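PDB 7OMU: macro domain-containing protein from Thermosipho africanus, which joins a DarT-like domain to a macro domain, the latter holding adenosine-5-diphosphoribose in its pocket. Local coordinates for residues I124-I136 and S163-Q175. The protein carries 1 engineered substitution. Numbering follows the deposited sequence.
Sequences ITDGNAASSETQI and SKRKIMAACLVPQ. Engineered in segment 163-175: A170 (natural residue Glu).
R165 and N128 meet where the loop leaving strand 123-125 folds against the helix before strand 170-174, and this corner of the DarT-like domain illustrates how one arginine can fasten a loop beside an antiparallel sheet. With CG anti to its own N (chi1 -173°), R165 runs CG and CD past T134 OG1 and S131 OG; the bend at chi3 then turns the guanidinium toward T134 and D126. R165 NH1 donates to T134 OG1 (3.2 Å), almost within the guanidinium plane, and forms a long salt bridge with D126 OD1 (3.5 Å). D126 OD1 accepts from the backbone N of Q135, tying both limbs of the loop together. T134 OG1 donates to the carbonyl of N128. N128 N reaches R165 O (3.0 Å), and M168 N approaches that oxygen from the opposite face of its plane. N128 ND2 lies against M168 CE, the two side chains running the same way; N128 ND2 is hydrogen-bonded to E300 OE2, outside the two segments, while N128 OD1 closes an Asx turn onto A130 N. L172 CD1 packs crosswise on T125 CG2 (3.6 Å) and touches I136 CG2 (4.2 Å), while L172 CD2 meets A129 CB. T125 N donates a hydrogen bond to A170 O (2.9 Å, N-H...O angle 173°), pairing the strands; A170 is engineered, replacing Glu. T125 OG1 accepts from A170 N and donates to G127 O at 2.6 Å.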
loop_
_atom_site.group_PDB
_atom_site.type_symbol
_atom_site.label_atom_id
_atom_site.label_comp_id
_atom_site.label_asym_id
_atom_site.label_seq_id
_atom_site.Cartn_x
_atom_site.Cartn_y
_atom_site.Cartn_z
ATOM N N ILE A 124 5.784 1.315 -24.130
ATOM C CA ILE A 124 5.153 1.900 -22.915
ATOM C C ILE A 124 3.691 1.453 -22.883
ATOM O O ILE A 124 2.966 1.703 -23.868
ATOM C CB ILE A 124 5.328 3.429 -22.907
ATOM C CG1 ILE A 124 6.807 3.793 -22.746
ATOM C CG2 ILE A 124 4.466 4.076 -21.833
ATOM C CD1 ILE A 124 7.112 5.264 -22.880
ATOM N N THR A 125 3.298 0.794 -21.792
ATOM C CA THR A 125 1.927 0.281 -21.540
ATOM C C THR A 125 1.152 1.329 -20.730
ATOM O O THR A 125 1.790 2.060 -19.945
ATOM C CB THR A 125 1.990 -1.070 -20.819
ATOM O OG1 THR A 125 2.277 -0.823 -19.440
ATOM C CG2 THR A 125 3.034 -1.998 -21.399
ATOM N N ASP A 126 -0.170 1.398 -20.913
ATOM C CA ASP A 126 -1.066 2.300 -20.141
ATOM C C ASP A 126 -1.569 1.556 -18.898
ATOM O O ASP A 126 -2.406 2.120 -18.172
ATOM C CB ASP A 126 -2.210 2.838 -21.011
ATOM C CG ASP A 126 -3.230 1.793 -21.436
ATOM O OD1 ASP A 126 -2.891 0.593 -21.410
ATOM O OD2 ASP A 126 -4.353 2.188 -21.801
ATOM N N GLY A 127 -1.077 0.334 -18.676
ATOM C CA GLY A 127 -1.430 -0.503 -17.515
ATOM C C GLY A 127 -0.720 -1.845 -17.553
ATOM O O GLY A 127 0.309 -1.946 -18.244
ATOM N N ASN A 128 -1.255 -2.832 -16.827
ATOM C CA ASN A 128 -0.738 -4.223 -16.749
ATOM C C ASN A 128 -0.543 -4.755 -18.175
ATOM O O ASN A 128 -1.551 -4.930 -18.878
ATOM C CB ASN A 128 -1.681 -5.111 -15.938
ATOM C CG ASN A 128 -1.108 -6.479 -15.640
ATOM O OD1 ASN A 128 -0.408 -7.062 -16.463
ATOM N ND2 ASN A 128 -1.409 -7.001 -14.466
ATOM N N ALA A 129 0.707 -4.997 -18.577
ATOM C CA ALA A 129 1.102 -5.456 -19.930
ATOM C C ALA A 129 0.312 -6.710 -20.326
ATOM O O ALA A 129 -0.036 -6.828 -21.515
ATOM C CB ALA A 129 2.589 -5.715 -19.972
ATOM N N ALA A 130 0.043 -7.613 -19.376
ATOM C CA ALA A 130 -0.645 -8.909 -19.604
ATOM C C ALA A 130 -2.112 -8.687 -20.000
ATOM O O ALA A 130 -2.527 -9.264 -21.025
ATOM C CB ALA A 130 -0.545 -9.778 -18.374
ATOM N N SER A 131 -2.858 -7.887 -19.224
ATOM C CA SER A 131 -4.311 -7.618 -19.404
ATOM C C SER A 131 -4.626 -7.224 -20.855
ATOM O O SER A 131 -3.861 -6.420 -21.429
ATOM C CB SER A 131 -4.793 -6.565 -18.442
ATOM O OG SER A 131 -6.125 -6.168 -18.750
ATOM N N SER A 132 -5.721 -7.771 -21.407
ATOM C CA SER A 132 -6.265 -7.478 -22.763
ATOM C C SER A 132 -6.597 -5.991 -22.888
ATOM O O SER A 132 -6.233 -5.380 -23.906
ATOM C CB SER A 132 -7.504 -8.292 -23.044
ATOM O OG SER A 132 -7.181 -9.629 -23.379
ATOM N N GLU A 133 -7.287 -5.454 -21.881
ATOM C CA GLU A 133 -7.783 -4.057 -21.835
ATOM C C GLU A 133 -6.612 -3.075 -21.989
ATOM O O GLU A 133 -6.840 -1.980 -22.541
ATOM C CB GLU A 133 -8.545 -3.839 -20.529
ATOM C CG GLU A 133 -9.427 -2.603 -20.533
ATOM C CD GLU A 133 -10.819 -2.810 -21.108
ATOM O OE1 GLU A 133 -10.924 -3.107 -22.318
ATOM O OE2 GLU A 133 -11.796 -2.677 -20.338
ATOM N N THR A 134 -5.408 -3.444 -21.533
ATOM C CA THR A 134 -4.183 -2.594 -21.582
ATOM C C THR A 134 -3.722 -2.416 -23.033
ATOM O O THR A 134 -3.817 -3.385 -23.812
ATOM C CB THR A 134 -3.052 -3.175 -20.722
ATOM O OG1 THR A 134 -3.436 -3.048 -19.354
ATOM C CG2 THR A 134 -1.717 -2.488 -20.917
ATOM N N GLN A 135 -3.208 -1.223 -23.349
ATOM C CA GLN A 135 -2.691 -0.830 -24.683
ATOM C C GLN A 135 -1.193 -0.531 -24.589
ATOM O O GLN A 135 -0.824 0.394 -23.837
ATOM C CB GLN A 135 -3.434 0.407 -25.183
ATOM C CG GLN A 135 -4.942 0.229 -25.223
ATOM C CD GLN A 135 -5.567 0.966 -26.386
ATOM O OE1 GLN A 135 -4.974 1.110 -27.456
ATOM N NE2 GLN A 135 -6.789 1.433 -26.187
ATOM N N ILE A 136 -0.379 -1.268 -25.349
ATOM C CA ILE A 136 1.091 -1.048 -25.487
ATOM C C ILE A 136 1.325 -0.170 -26.718
ATOM O O ILE A 136 0.825 -0.530 -27.798
ATOM C CB ILE A 136 1.851 -2.382 -25.600
ATOM C CG1 ILE A 136 1.573 -3.296 -24.408
ATOM C CG2 ILE A 136 3.334 -2.136 -25.781
ATOM C CD1 ILE A 136 0.476 -4.287 -24.649
ATOM N N SER A 163 -8.019 1.397 -12.183
ATOM C CA SER A 163 -6.774 1.861 -11.516
ATOM C C SER A 163 -5.904 0.654 -11.137
ATOM O O SER A 163 -4.667 0.792 -11.187
ATOM C CB SER A 163 -7.062 2.752 -10.330
ATOM O OG SER A 163 -7.884 2.095 -9.385
ATOM N N LYS A 164 -6.516 -0.489 -10.806
ATOM C CA LYS A 164 -5.784 -1.741 -10.472
ATOM C C LYS A 164 -4.996 -2.225 -11.694
ATOM O O LYS A 164 -3.941 -2.852 -11.510
ATOM C CB LYS A 164 -6.735 -2.844 -10.004
ATOM C CG LYS A 164 -6.028 -4.046 -9.400
ATOM C CD LYS A 164 -6.942 -5.181 -9.012
ATOM C CE LYS A 164 -6.193 -6.300 -8.323
ATOM N NZ LYS A 164 -6.917 -7.589 -8.409
ATOM N N ARG A 165 -5.506 -1.970 -12.898
ATOM C CA ARG A 165 -4.788 -2.238 -14.169
ATOM C C ARG A 165 -3.739 -1.137 -14.369
ATOM O O ARG A 165 -2.550 -1.471 -14.444
ATOM C CB ARG A 165 -5.793 -2.315 -15.323
ATOM C CG ARG A 165 -5.203 -2.757 -16.652
ATOM C CD ARG A 165 -6.252 -2.739 -17.752
ATOM N NE ARG A 165 -6.916 -1.450 -17.886
ATOM C CZ ARG A 165 -6.383 -0.361 -18.439
ATOM N NH1 ARG A 165 -5.154 -0.382 -18.935
ATOM N NH2 ARG A 165 -7.088 0.756 -18.495
ATOM N N LYS A 166 -4.174 0.126 -14.378
ATOM C CA LYS A 166 -3.373 1.318 -14.783
ATOM C C LYS A 166 -2.100 1.462 -13.940
ATOM O O LYS A 166 -1.087 1.895 -14.504
ATOM C CB LYS A 166 -4.211 2.598 -14.679
ATOM C CG LYS A 166 -5.348 2.698 -15.686
ATOM C CD LYS A 166 -6.128 3.991 -15.610
ATOM C CE LYS A 166 -7.420 3.919 -16.396
ATOM N NZ LYS A 166 -7.986 5.261 -16.659
ATOM N N ILE A 167 -2.147 1.139 -12.647
ATOM C CA ILE A 167 -1.028 1.395 -11.687
ATOM C C ILE A 167 0.185 0.518 -12.039
ATOM O O ILE A 167 1.320 0.889 -11.671
ATOM C CB ILE A 167 -1.484 1.186 -10.232
ATOM C CG1 ILE A 167 -0.440 1.724 -9.254
ATOM C CG2 ILE A 167 -1.818 -0.276 -9.954
ATOM C CD1 ILE A 167 -0.905 1.761 -7.823
ATOM N N MET A 168 -0.039 -0.595 -12.737
ATOM C CA MET A 168 1.038 -1.501 -13.211
ATOM C C MET A 168 1.431 -1.140 -14.646
ATOM O O MET A 168 2.002 -2.004 -15.335
ATOM C CB MET A 168 0.576 -2.956 -13.134
ATOM C CG MET A 168 0.383 -3.405 -11.715
ATOM S SD MET A 168 0.065 -5.161 -11.594
ATOM C CE MET A 168 -1.712 -5.179 -11.841
ATOM N N ALA A 169 1.150 0.092 -15.078
ATOM C CA ALA A 169 1.751 0.695 -16.288
ATOM C C ALA A 169 3.264 0.532 -16.172
ATOM O O ALA A 169 3.790 0.621 -15.030
ATOM C CB ALA A 169 1.363 2.148 -16.433
ATOM N N ALA A 170 3.926 0.282 -17.303
ATOM C CA ALA A 170 5.343 -0.138 -17.357
ATOM C C ALA A 170 5.986 0.302 -18.670
ATOM O O ALA A 170 5.263 0.557 -19.656
ATOM C CB ALA A 170 5.436 -1.636 -17.189
ATOM N N CYS A 171 7.315 0.385 -18.645
ATOM C CA CYS A 171 8.206 0.557 -19.816
ATOM C C CYS A 171 8.822 -0.802 -20.145
ATOM O O CYS A 171 9.554 -1.326 -19.291
ATOM C CB CYS A 171 9.285 1.582 -19.501
ATOM S SG CYS A 171 10.631 1.599 -20.707
ATOM N N LEU A 172 8.505 -1.360 -21.316
ATOM C CA LEU A 172 8.997 -2.689 -21.771
ATOM C C LEU A 172 10.274 -2.503 -22.601
ATOM O O LEU A 172 10.194 -1.915 -23.695
ATOM C CB LEU A 172 7.906 -3.388 -22.585
ATOM C CG LEU A 172 6.558 -3.542 -21.886
ATOM C CD1 LEU A 172 5.544 -4.165 -22.827
ATOM C CD2 LEU A 172 6.684 -4.367 -20.618
ATOM N N VAL A 173 11.410 -2.970 -22.075
ATOM C CA VAL A 173 12.752 -2.897 -22.723
ATOM C C VAL A 173 13.067 -4.287 -23.263
ATOM O O VAL A 173 13.014 -5.261 -22.514
ATOM C CB VAL A 173 13.834 -2.419 -21.737
ATOM C CG1 VAL A 173 15.122 -2.062 -22.450
ATOM C CG2 VAL A 173 13.365 -1.245 -20.899
ATOM N N PRO A 174 13.388 -4.428 -24.571
ATOM C CA PRO A 174 13.588 -5.748 -25.168
ATOM C C PRO A 174 14.902 -6.412 -24.731
ATOM O O PRO A 174 15.870 -5.714 -24.506
ATOM C CB PRO A 174 13.566 -5.459 -26.677
ATOM C CG PRO A 174 14.062 -4.030 -26.792
ATOM C CD PRO A 174 13.555 -3.336 -25.545
ATOM N N GLN A 175 14.863 -7.743 -24.605
ATOM C CA GLN A 175 16.011 -8.656 -24.351
ATOM C C GLN A 175 16.573 -8.424 -22.946
ATOM O O GLN A 175 16.289 -9.262 -22.071
ATOM C CB GLN A 175 17.087 -8.502 -25.426
ATOM C CG GLN A 175 18.139 -9.601 -25.382
ATOM C CD GLN A 175 19.063 -9.504 -26.569
ATOM O OE1 GLN A 175 18.878 -10.184 -27.577
ATOM N NE2 GLN A 175 20.052 -8.636 -26.461
#